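Local coordinates for protein O-methyltransferase (PDB 2GPY) that probably transfers methyl groups from S-adenosylmethionine to hydroxyl groups of small acceptors, with a divalent metal ion, although its substrate is unknown, at residues B[141-146]-B[195-200]; B[58-61]-B[67-70]; B[137-142]-B[156-161]; B[106-111]-B[122-127]. All blocks are in the same frame, centred on the assembly; numbering follows the deposited sequence.

Contact 1 (B[141-146]-B[195-200]); sequences RFFDMY and PQYDTR. With ZN (zinc ion), chain J.
D144, on helix 139-146, holds a zinc ion through OD1 at 2.1 Å, and the residue before it, F143, meets Y197 ring to ring across the contact. A water completes another 2.1 Å bond to the zinc, and H194, just ahead of segment 195-200, supplies the third ligand seen here through its NE2. The carboxylate binds with one oxygen: D144 OD2 stays 3.2 Å from the ion and receives at most a weak hydrogen bond from the zinc-bound water.

The ring pair is a clear example of a T-shaped (edge-to-face) stack. F143 presents its edge, with CZ leading, to one face of Y197, and the ring planes are inclined at 67° with centroids 5.3 Å apart. CZ does not aim at the middle of the tyrosine ring; it lies above the rim, 3.8 Å from Y197 CD1. A chi1 of -173° carries the F143 ring out from the helix until its end slides alongside Y197, the two side chains running in opposite directions. F143 has further aromatic company, its ring making an edge-to-face pair with W190 and also meeting the ring of H194, while D144 OD1 lies in plane at its edge.

The buried ring pair thus joins helix 139-146 to strand 197-202, and the zinc joins the same helix to H194, just before that strand. F143 touches H194 and adjoins D144, so the aromatic cluster and the zinc site are probably coupled in position.

Contact 2 (B[58-61]-B[67-70]); sequences ILEI and YSAI
E60 extends its carboxylate over the first turn of helix 67-75, where it overlaps S68 and A69. OE1 lies 3.7 Å from A69 CB, and OE2 is nearer still to S68 CB, although S68 is modelled in two conformers and that approach should be read loosely. The polar link is indirect: one water donates to E60 OE1 at 2.7 Å and accepts from A69 N at 3.0 Å. S83 OG, on the adjacent strand 80-85, makes a second hydrogen bond to OE1, giving the buried carboxylate oxygen two partners. The first torsion (chi1 162°) sets CG across from the backbone N, and the extended chain beyond it lets E60 span the gap from strand to helix. The amino end of the helix would be expected to stabilise a negative charge placed here. An alanine in place of E60 would probably leave the water and S83 without the oxygen they share and open a gap against A69. The contact lies in the first beta-alpha-beta unit of the Rossmann-like domain, at the glycine-rich turn between strand 57-61 and helix 67-75; strand 57-61 runs between strands 80-85 and 127-133, while I70 on the helix packs against helix 21-32.

Contact 3 (B[137-142]-B[156-161]); sequences GQYRRF and ILSDNV. With MG (magnesium ion), chain G.
Y139 and S158 meet through their hydroxyls, Y139 OH lying 2.8 Å from S158 OG in a hydrogen bond in which either could be the donor. The serine oxygen sits at the edge of the tyrosine ring, in its plane, and is 3.4 Å from Y139 CE1. Because CG stands trans to the backbone N (chi1 169°), the ring of Y139 is directed from the first turn of helix 139-146 to strand 154-159, packing on I132 along the way. A phenylalanine in place of Y139 would keep the ring but would probably leave S158 OG without its hydroxyl partner on the helix.

In this Rossmann-like methyltransferase fold, the cofactor and substrate sites lie at the carboxy ends of the parallel strands, and N160 comes just after strand 154-159. Its OD1 binds a magnesium ion at 2.0 Å; four waters and D206 complete the shell. N160 ND2 donates to one of those waters and to D133 OD1, a pairing that fixes the turn of the amide. D159 has at most a weak link to another metal-bound water; the D159-N160 pair is reminiscent of the aspartate-asparagine metal ligands of cation-dependent O-methyltransferases, although here only N160 of the two binds the ion directly. On the helix side, Q138 occupies the N-cap position, and its O accepts from F142 N at 2.8 Å while lying over one face of the F142 ring.

Contact 4 (B[106-111]-B[122-127]); sequences RIELLF and ELYPLF
Y124, which loses more surface to this contact than any other residue, reaches from the loop after helix 118-122 to E108 on strand 107-111. Its OH donates a short hydrogen bond of 2.5 Å to E108 OE2. The phenol oxygen approaches from above the carboxylate plane, 36° out of it, although the carboxylate and the ring are themselves turned by only 30°. The other carboxylate oxygen runs along the ring border: E108 OE1 is 3.2 Å from Y124 CE2, close to the ring plane, where the slightly positive ring hydrogens would be expected to suit a negative oxygen. One acid thus meets both the hydroxyl and the edge of a single tyrosine.

In E108 a chi1 of -180° turns CG directly away from the backbone N, and the extended chain beyond carries the carboxylate to the phenol; the two side chains arrive from opposite directions. L110, two residues along the strand and pointing to the same side, adds a looser van der Waals touch of a methyl on the hydroxyl, its CD1 lying 4.2 Å from Y124 OH. Y124 also packs on V82 and R57, residues of the two strands next in order across the sheet.

From the loop, the Y124 side chain therefore reaches past R57 and V82 to an outermost strand of the sheet within this chain. That path belongs to the crossover from the third strand to the fourth in the 3-2-1-4-5-7-6 order of class I methyltransferases.

In the fold
All four contacts border one mixed sheet and fall into two pairs. Contacts 1 and 3 share helix 139-146, with centres about 9 Å apart, and I156 joins them: its CD1 lies 3.6 Å from F143 CE2 and 3.4 Å from Y197 OH. Contacts 2 and 4, about 11 Å apart between centres, meet where I107 CD1 packs 3.6 Å from A69 O. The pairs are bridged by I61 CG2, 3.7 Å from F142 CE2. The zinc ion of contact 1 and the magnesium ion of contact 3 mark separate sites, 23.1 Å apart; the magnesium lies about 10 Å from the S68 side chain of contact 2, probably close to the active site.

Contact 1 (B[141-146]-B[195-200])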
# COMPACT_ATOMS: atom_id res chain seq x y z
N ARG B 141 -12.96 -0.99 -20.00
CA ARG B 141 -12.36 -1.76 -21.09
C ARG B 141 -10.86 -1.87 -20.88
O ARG B 141 -10.29 -2.93 -21.10
CB ARG B 141 -12.67 -1.15 -22.47
CG ARG B 141 -14.13 -1.24 -22.86
CD ARG B 141 -14.29 -0.87 -24.31
NE ARG B 141 -14.34 -2.07 -25.15
CZ ARG B 141 -14.26 -2.06 -26.48
NH1 ARG B 141 -14.10 -0.91 -27.14
NH2 ARG B 141 -14.33 -3.20 -27.15
N PHE B 142 -10.22 -0.78 -20.41
CA PHE B 142 -8.79 -0.82 -20.11
C PHE B 142 -8.48 -1.81 -18.99
O PHE B 142 -7.47 -2.55 -19.05
CB PHE B 142 -8.26 0.55 -19.68
CG PHE B 142 -8.25 1.57 -20.77
CD1 PHE B 142 -8.16 1.19 -22.11
CD2 PHE B 142 -8.32 2.93 -20.45
CE1 PHE B 142 -8.14 2.15 -23.12
CE2 PHE B 142 -8.32 3.90 -21.47
CZ PHE B 142 -8.22 3.51 -22.79
N PHE B 143 -9.31 -1.79 -17.95
CA PHE B 143 -9.16 -2.73 -16.85
C PHE B 143 -9.22 -4.18 -17.37
O PHE B 143 -8.31 -4.96 -17.10
CB PHE B 143 -10.22 -2.51 -15.76
CG PHE B 143 -10.00 -3.35 -14.51
CD1 PHE B 143 -10.40 -4.69 -14.45
CD2 PHE B 143 -9.37 -2.82 -13.41
CE1 PHE B 143 -10.17 -5.46 -13.30
CE2 PHE B 143 -9.14 -3.58 -12.25
CZ PHE B 143 -9.56 -4.90 -12.19
N ASP B 144 -10.26 -4.52 -18.11
CA ASP B 144 -10.45 -5.90 -18.58
C ASP B 144 -9.30 -6.37 -19.49
O ASP B 144 -8.86 -7.52 -19.42
CB ASP B 144 -11.79 -6.04 -19.30
CG ASP B 144 -12.96 -6.18 -18.32
OD1 ASP B 144 -12.70 -6.28 -17.10
OD2 ASP B 144 -14.13 -6.18 -18.74
N MSE B 145 -8.85 -5.46 -20.34
CA MSE B 145 -7.85 -5.74 -21.36
C MSE B 145 -6.44 -5.92 -20.81
O MSE B 145 -5.69 -6.78 -21.28
CB MSE B 145 -7.82 -4.63 -22.42
CG MSE B 145 -6.69 -4.79 -23.41
SE MSE B 145 -6.98 -3.87 -25.10
CE MSE B 145 -8.62 -4.79 -25.66
N TYR B 146 -6.08 -5.08 -19.83
CA TYR B 146 -4.71 -5.01 -19.32
C TYR B 146 -4.49 -5.68 -17.97
O TYR B 146 -3.36 -5.92 -17.58
CB TYR B 146 -4.23 -3.55 -19.29
CG TYR B 146 -3.97 -3.08 -20.71
CD1 TYR B 146 -2.84 -3.50 -21.38
CD2 TYR B 146 -4.90 -2.30 -21.40
CE1 TYR B 146 -2.60 -3.12 -22.71
CE2 TYR B 146 -4.67 -1.91 -22.73
CZ TYR B 146 -3.51 -2.34 -23.37
OH TYR B 146 -3.24 -1.97 -24.68
N PRO B 195 -13.84 -10.52 -9.15
CA PRO B 195 -13.29 -11.61 -8.34
C PRO B 195 -11.76 -11.80 -8.22
O PRO B 195 -11.30 -12.24 -7.16
CB PRO B 195 -13.94 -12.86 -8.94
CG PRO B 195 -14.33 -12.48 -10.30
CD PRO B 195 -14.69 -11.03 -10.23
N GLN B 196 -10.99 -11.51 -9.24
CA GLN B 196 -9.56 -11.86 -9.18
C GLN B 196 -8.73 -10.80 -8.42
O GLN B 196 -7.50 -10.88 -8.38
CB GLN B 196 -8.99 -12.07 -10.59
CG GLN B 196 -7.86 -13.11 -10.68
CD GLN B 196 -7.47 -13.48 -12.12
OE1 GLN B 196 -7.84 -12.80 -13.10
NE2 GLN B 196 -6.70 -14.55 -12.25
N TYR B 197 -9.42 -9.84 -7.82
CA TYR B 197 -8.75 -8.72 -7.17
C TYR B 197 -9.29 -8.47 -5.80
O TYR B 197 -10.46 -8.73 -5.52
CB TYR B 197 -8.87 -7.45 -8.01
CG TYR B 197 -8.11 -7.60 -9.29
CD1 TYR B 197 -8.70 -8.19 -10.41
CD2 TYR B 197 -6.77 -7.25 -9.35
CE1 TYR B 197 -7.96 -8.37 -11.59
CE2 TYR B 197 -6.04 -7.41 -10.51
CZ TYR B 197 -6.63 -7.98 -11.61
OH TYR B 197 -5.86 -8.15 -12.76
N ASP B 198 -8.39 -8.00 -4.95
CA ASP B 198 -8.66 -7.61 -3.62
C ASP B 198 -8.57 -6.08 -3.69
O ASP B 198 -7.48 -5.54 -3.77
CB ASP B 198 -7.51 -8.14 -2.79
CG ASP B 198 -7.85 -8.25 -1.39
OD1 ASP B 198 -8.49 -7.30 -0.86
OD2 ASP B 198 -7.46 -9.29 -0.82
N THR B 199 -9.70 -5.39 -3.68
CA THR B 199 -9.68 -3.94 -3.95
C THR B 199 -10.13 -3.12 -2.75
O THR B 199 -11.16 -3.43 -2.13
CB THR B 199 -10.55 -3.59 -5.19
OG1 THR B 199 -10.03 -4.26 -6.35
CG2 THR B 199 -10.57 -2.06 -5.45
N ARG B 200 -9.36 -2.09 -2.40
CA ARG B 200 -9.79 -1.10 -1.42
C ARG B 200 -9.60 0.28 -2.00
O ARG B 200 -8.76 0.49 -2.89
CB ARG B 200 -8.99 -1.23 -0.11
CG ARG B 200 -9.04 -2.63 0.48
CD ARG B 200 -9.17 -2.62 1.98
NE ARG B 200 -10.56 -2.49 2.39
CZ ARG B 200 -11.07 -1.44 3.01
NH1 ARG B 200 -10.31 -0.41 3.33
NH2 ARG B 200 -12.36 -1.44 3.33
ZN ZN J . -13.86 -7.46 -15.85
O HOH W 1 -15.52 -6.20 -15.74

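Contact 2 (B[58-61]-B[67-70])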
# COMPACT_ATOMS: atom_id res chain seq x y z
N ILE B 58 6.15 -1.07 -14.62
CA ILE B 58 4.87 -0.36 -14.48
C ILE B 58 4.32 -0.08 -15.88
O ILE B 58 5.06 0.35 -16.78
CB ILE B 58 5.05 0.97 -13.74
CG1 ILE B 58 5.64 0.71 -12.33
CG2 ILE B 58 3.71 1.80 -13.68
CD1 ILE B 58 6.26 1.97 -11.66
N LEU B 59 3.03 -0.37 -16.07
CA LEU B 59 2.33 -0.00 -17.30
C LEU B 59 1.27 1.07 -16.98
O LEU B 59 0.47 0.93 -16.04
CB LEU B 59 1.66 -1.23 -17.91
CG LEU B 59 0.74 -0.94 -19.10
CD1 LEU B 59 1.51 -0.32 -20.29
CD2 LEU B 59 0.02 -2.19 -19.52
N GLU B 60 1.28 2.15 -17.74
CA GLU B 60 0.33 3.23 -17.55
C GLU B 60 -0.47 3.46 -18.81
O GLU B 60 0.10 3.52 -19.90
CB GLU B 60 1.08 4.53 -17.19
CG GLU B 60 0.26 5.80 -17.38
CD GLU B 60 1.08 7.03 -17.00
OE1 GLU B 60 2.00 7.39 -17.76
OE2 GLU B 60 0.84 7.55 -15.89
N ILE B 61 -1.78 3.60 -18.67
CA ILE B 61 -2.61 3.91 -19.82
C ILE B 61 -3.04 5.36 -19.70
O ILE B 61 -3.79 5.70 -18.78
CB ILE B 61 -3.87 3.02 -19.87
CG1 ILE B 61 -3.51 1.53 -19.66
CG2 ILE B 61 -4.67 3.29 -21.18
CD1 ILE B 61 -2.51 0.92 -20.65
N TYR B 67 3.73 13.55 -16.94
CA TYR B 67 3.99 13.89 -15.54
C TYR B 67 4.05 12.67 -14.60
O TYR B 67 5.04 12.51 -13.86
CB TYR B 67 2.94 14.88 -15.07
CG TYR B 67 3.11 15.34 -13.64
CD1 TYR B 67 4.02 16.33 -13.32
CD2 TYR B 67 2.33 14.78 -12.64
CE1 TYR B 67 4.16 16.75 -11.98
CE2 TYR B 67 2.44 15.21 -11.32
CZ TYR B 67 3.35 16.18 -11.00
OH TYR B 67 3.40 16.59 -9.69
N SER B 68 3.03 11.81 -14.65
CA SER B 68 3.01 10.63 -13.76
C SER B 68 4.13 9.63 -14.09
O SER B 68 4.76 9.10 -13.18
CB SER B 68 1.64 9.94 -13.71
OG SER B 68 0.70 10.78 -13.05
N ALA B 69 4.40 9.41 -15.38
CA ALA B 69 5.45 8.49 -15.81
C ALA B 69 6.78 9.00 -15.25
O ALA B 69 7.57 8.24 -14.69
CB ALA B 69 5.55 8.39 -17.34
N ILE B 70 7.04 10.29 -15.45
CA ILE B 70 8.26 10.93 -14.96
C ILE B 70 8.42 10.84 -13.45
O ILE B 70 9.48 10.43 -12.97
CB ILE B 70 8.40 12.39 -15.46
CG1 ILE B 70 8.77 12.35 -16.96
CG2 ILE B 70 9.44 13.16 -14.66
CD1 ILE B 70 8.58 13.70 -17.69
O HOH W 2 2.52 10.01 -17.60

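Contact 3 (B[137-142]-B[156-161])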
# COMPACT_ATOMS: atom_id res chain seq x y z
N GLY B 137 -11.74 8.11 -20.47
CA GLY B 137 -12.71 7.27 -21.17
C GLY B 137 -12.20 5.84 -21.23
O GLY B 137 -10.98 5.60 -21.11
N GLN B 138 -13.14 4.89 -21.35
CA GLN B 138 -12.81 3.48 -21.57
C GLN B 138 -12.16 2.77 -20.37
O GLN B 138 -11.55 1.71 -20.52
CB GLN B 138 -11.93 3.33 -22.81
CG GLN B 138 -12.67 3.71 -24.12
CD GLN B 138 -11.71 4.01 -25.23
OE1 GLN B 138 -10.80 4.84 -25.09
NE2 GLN B 138 -11.89 3.34 -26.36
N TYR B 139 -12.33 3.35 -19.18
CA TYR B 139 -11.72 2.83 -17.95
C TYR B 139 -11.97 1.31 -17.76
O TYR B 139 -11.04 0.55 -17.52
CB TYR B 139 -12.29 3.62 -16.76
CG TYR B 139 -11.97 3.07 -15.39
CD1 TYR B 139 -10.65 2.95 -14.95
CD2 TYR B 139 -12.99 2.70 -14.52
CE1 TYR B 139 -10.37 2.45 -13.65
CE2 TYR B 139 -12.72 2.23 -13.24
CZ TYR B 139 -11.42 2.09 -12.82
OH TYR B 139 -11.18 1.61 -11.54
N ARG B 140 -13.22 0.89 -17.88
CA ARG B 140 -13.56 -0.53 -17.68
C ARG B 140 -12.94 -1.43 -18.74
O ARG B 140 -12.48 -2.54 -18.43
CB ARG B 140 -15.06 -0.72 -17.79
CG ARG B 140 -15.84 -0.35 -16.59
CD ARG B 140 -16.82 -1.49 -16.35
NE ARG B 140 -18.17 -1.05 -16.06
CZ ARG B 140 -19.13 -1.84 -15.59
NH1 ARG B 140 -18.88 -3.11 -15.32
NH2 ARG B 140 -20.33 -1.34 -15.36
N ARG B 141 -12.96 -0.99 -20.00
CA ARG B 141 -12.36 -1.76 -21.09
C ARG B 141 -10.86 -1.87 -20.88
O ARG B 141 -10.29 -2.93 -21.10
CB ARG B 141 -12.67 -1.15 -22.47
CG ARG B 141 -14.13 -1.24 -22.86
CD ARG B 141 -14.29 -0.87 -24.31
NE ARG B 141 -14.34 -2.07 -25.15
CZ ARG B 141 -14.26 -2.06 -26.48
NH1 ARG B 141 -14.10 -0.91 -27.14
NH2 ARG B 141 -14.33 -3.20 -27.15
N PHE B 142 -10.22 -0.78 -20.41
CA PHE B 142 -8.79 -0.82 -20.11
C PHE B 142 -8.48 -1.81 -18.99
O PHE B 142 -7.47 -2.55 -19.05
CB PHE B 142 -8.26 0.55 -19.68
CG PHE B 142 -8.25 1.57 -20.77
CD1 PHE B 142 -8.16 1.19 -22.11
CD2 PHE B 142 -8.32 2.93 -20.45
CE1 PHE B 142 -8.14 2.15 -23.12
CE2 PHE B 142 -8.32 3.90 -21.47
CZ PHE B 142 -8.22 3.51 -22.79
N ILE B 156 -3.29 -3.06 -9.55
CA ILE B 156 -3.92 -2.12 -10.45
C ILE B 156 -4.33 -0.91 -9.62
O ILE B 156 -5.06 -1.03 -8.62
CB ILE B 156 -5.13 -2.74 -11.19
CG1 ILE B 156 -4.64 -3.95 -11.99
CG2 ILE B 156 -5.72 -1.67 -12.17
CD1 ILE B 156 -5.71 -4.74 -12.62
N LEU B 157 -3.81 0.25 -10.00
CA LEU B 157 -4.10 1.50 -9.29
C LEU B 157 -5.03 2.33 -10.16
O LEU B 157 -4.74 2.58 -11.35
CB LEU B 157 -2.80 2.28 -9.04
CG LEU B 157 -1.70 1.49 -8.36
CD1 LEU B 157 -0.40 2.33 -8.39
CD2 LEU B 157 -2.11 1.13 -6.95
N SER B 158 -6.17 2.75 -9.59
CA SER B 158 -7.11 3.59 -10.35
C SER B 158 -7.20 4.98 -9.71
O SER B 158 -7.59 5.09 -8.55
CB SER B 158 -8.50 2.96 -10.37
OG SER B 158 -8.51 1.63 -10.88
N ASP B 159 -6.84 6.02 -10.45
CA ASP B 159 -6.98 7.39 -9.99
C ASP B 159 -8.43 7.89 -10.14
O ASP B 159 -9.19 7.36 -10.96
CB ASP B 159 -6.04 8.31 -10.79
CG ASP B 159 -5.87 9.67 -10.15
OD1 ASP B 159 -6.22 9.84 -8.95
OD2 ASP B 159 -5.40 10.58 -10.86
N ASN B 160 -8.79 8.92 -9.36
CA ASN B 160 -10.06 9.64 -9.51
C ASN B 160 -11.29 8.78 -9.28
O ASN B 160 -12.34 8.98 -9.94
CB ASN B 160 -10.13 10.37 -10.88
CG ASN B 160 -9.00 11.37 -11.06
OD1 ASN B 160 -8.79 12.24 -10.19
ND2 ASN B 160 -8.24 11.27 -12.18
N VAL B 161 -11.20 7.87 -8.30
CA VAL B 161 -12.29 6.96 -7.97
C VAL B 161 -13.34 7.55 -7.01
O VAL B 161 -14.46 7.02 -6.92
CB VAL B 161 -11.80 5.60 -7.38
CG1 VAL B 161 -10.94 4.84 -8.38
CG2 VAL B 161 -11.04 5.82 -6.11
MG MG G . -7.78 14.02 -10.09
O HOH W 3 -6.10 13.21 -8.97
O HOH W 4 -6.72 13.87 -11.90
O HOH W 5 -9.14 14.95 -11.32
O HOH W 6 -6.95 15.89 -9.90

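Contact 4 (B[106-111]-B[122-127])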
# COMPACT_ATOMS: atom_id res chain seq x y z
N ARG B 106 14.37 4.49 -19.35
CA ARG B 106 13.53 3.89 -18.34
C ARG B 106 12.04 4.15 -18.55
O ARG B 106 11.20 3.55 -17.88
CB ARG B 106 13.96 4.38 -16.97
CG ARG B 106 15.34 3.84 -16.59
CD ARG B 106 15.46 3.74 -15.10
NE ARG B 106 15.47 5.06 -14.48
CZ ARG B 106 14.57 5.51 -13.60
NH1 ARG B 106 14.77 6.74 -13.13
NH2 ARG B 106 13.49 4.78 -13.21
N ILE B 107 11.71 5.05 -19.47
CA ILE B 107 10.29 5.31 -19.78
C ILE B 107 10.09 5.08 -21.26
O ILE B 107 10.69 5.80 -22.10
CB ILE B 107 9.88 6.74 -19.41
CG1 ILE B 107 10.08 7.01 -17.91
CG2 ILE B 107 8.42 7.02 -19.90
CD1 ILE B 107 9.76 8.46 -17.50
N GLU B 108 9.29 4.07 -21.59
CA GLU B 108 9.01 3.76 -22.99
C GLU B 108 7.62 4.32 -23.34
O GLU B 108 6.64 3.90 -22.75
CB GLU B 108 9.03 2.24 -23.25
CG GLU B 108 8.74 1.89 -24.72
CD GLU B 108 8.68 0.38 -25.00
OE1 GLU B 108 8.90 -0.44 -24.08
OE2 GLU B 108 8.40 0.02 -26.17
N LEU B 109 7.55 5.25 -24.27
CA LEU B 109 6.27 5.87 -24.58
C LEU B 109 5.73 5.29 -25.88
O LEU B 109 6.42 5.27 -26.90
CB LEU B 109 6.38 7.39 -24.72
CG LEU B 109 6.86 8.17 -23.50
CD1 LEU B 109 6.81 9.67 -23.86
CD2 LEU B 109 5.97 7.85 -22.28
N LEU B 110 4.49 4.85 -25.82
CA LEU B 110 3.85 4.30 -26.98
C LEU B 110 2.74 5.26 -27.42
O LEU B 110 1.98 5.78 -26.60
CB LEU B 110 3.29 2.91 -26.69
CG LEU B 110 4.30 1.80 -26.33
CD1 LEU B 110 3.57 0.48 -26.12
CD2 LEU B 110 5.35 1.66 -27.41
N PHE B 111 2.71 5.52 -28.70
CA PHE B 111 1.68 6.34 -29.26
C PHE B 111 0.67 5.42 -29.89
O PHE B 111 0.97 4.75 -30.89
CB PHE B 111 2.28 7.24 -30.32
CG PHE B 111 1.27 7.98 -31.11
CD1 PHE B 111 0.32 8.76 -30.47
CD2 PHE B 111 1.27 7.89 -32.51
CE1 PHE B 111 -0.63 9.47 -31.24
CE2 PHE B 111 0.33 8.58 -33.24
CZ PHE B 111 -0.62 9.37 -32.60
N GLU B 122 0.92 -7.78 -24.94
CA GLU B 122 1.01 -9.17 -24.51
C GLU B 122 2.43 -9.70 -24.65
O GLU B 122 2.84 -10.58 -23.90
CB GLU B 122 0.04 -10.05 -25.31
CG GLU B 122 -1.34 -10.16 -24.70
CD GLU B 122 -2.44 -10.28 -25.75
OE1 GLU B 122 -2.25 -11.02 -26.74
OE2 GLU B 122 -3.50 -9.63 -25.58
N LEU B 123 3.17 -9.15 -25.61
CA LEU B 123 4.55 -9.59 -25.89
C LEU B 123 5.50 -9.24 -24.75
O LEU B 123 6.49 -9.94 -24.54
CB LEU B 123 5.07 -8.99 -27.22
CG LEU B 123 4.41 -9.26 -28.59
CD1 LEU B 123 5.26 -8.71 -29.74
CD2 LEU B 123 4.12 -10.74 -28.83
N TYR B 124 5.19 -8.18 -24.00
CA TYR B 124 6.05 -7.71 -22.92
C TYR B 124 5.96 -8.64 -21.70
O TYR B 124 4.96 -9.31 -21.50
CB TYR B 124 5.64 -6.29 -22.47
CG TYR B 124 6.00 -5.16 -23.42
CD1 TYR B 124 5.52 -5.13 -24.73
CD2 TYR B 124 6.79 -4.08 -22.99
CE1 TYR B 124 5.83 -4.08 -25.60
CE2 TYR B 124 7.11 -3.03 -23.85
CZ TYR B 124 6.63 -3.03 -25.14
OH TYR B 124 6.93 -2.00 -26.00
N PRO B 125 7.01 -8.63 -20.86
CA PRO B 125 6.92 -9.40 -19.62
C PRO B 125 5.81 -8.82 -18.75
O PRO B 125 5.44 -7.65 -18.93
CB PRO B 125 8.28 -9.17 -18.95
CG PRO B 125 9.17 -8.62 -20.01
CD PRO B 125 8.29 -7.92 -20.99
N LEU B 126 5.28 -9.62 -17.83
CA LEU B 126 4.21 -9.16 -16.94
C LEU B 126 4.64 -7.92 -16.15
O LEU B 126 5.81 -7.75 -15.83
CB LEU B 126 3.76 -10.28 -15.99
CG LEU B 126 3.08 -11.53 -16.56
CD1 LEU B 126 2.85 -12.55 -15.46
CD2 LEU B 126 1.76 -11.20 -17.28
N PHE B 127 3.67 -7.06 -15.86
CA PHE B 127 3.88 -5.85 -15.11
C PHE B 127 3.55 -6.07 -13.63
O PHE B 127 2.72 -6.90 -13.30
CB PHE B 127 3.01 -4.74 -15.72
CG PHE B 127 3.45 -4.32 -17.09
CD1 PHE B 127 4.47 -3.37 -17.24
CD2 PHE B 127 2.89 -4.90 -18.24
CE1 PHE B 127 4.92 -2.97 -18.54
CE2 PHE B 127 3.33 -4.51 -19.54
CZ PHE B 127 4.34 -3.55 -19.68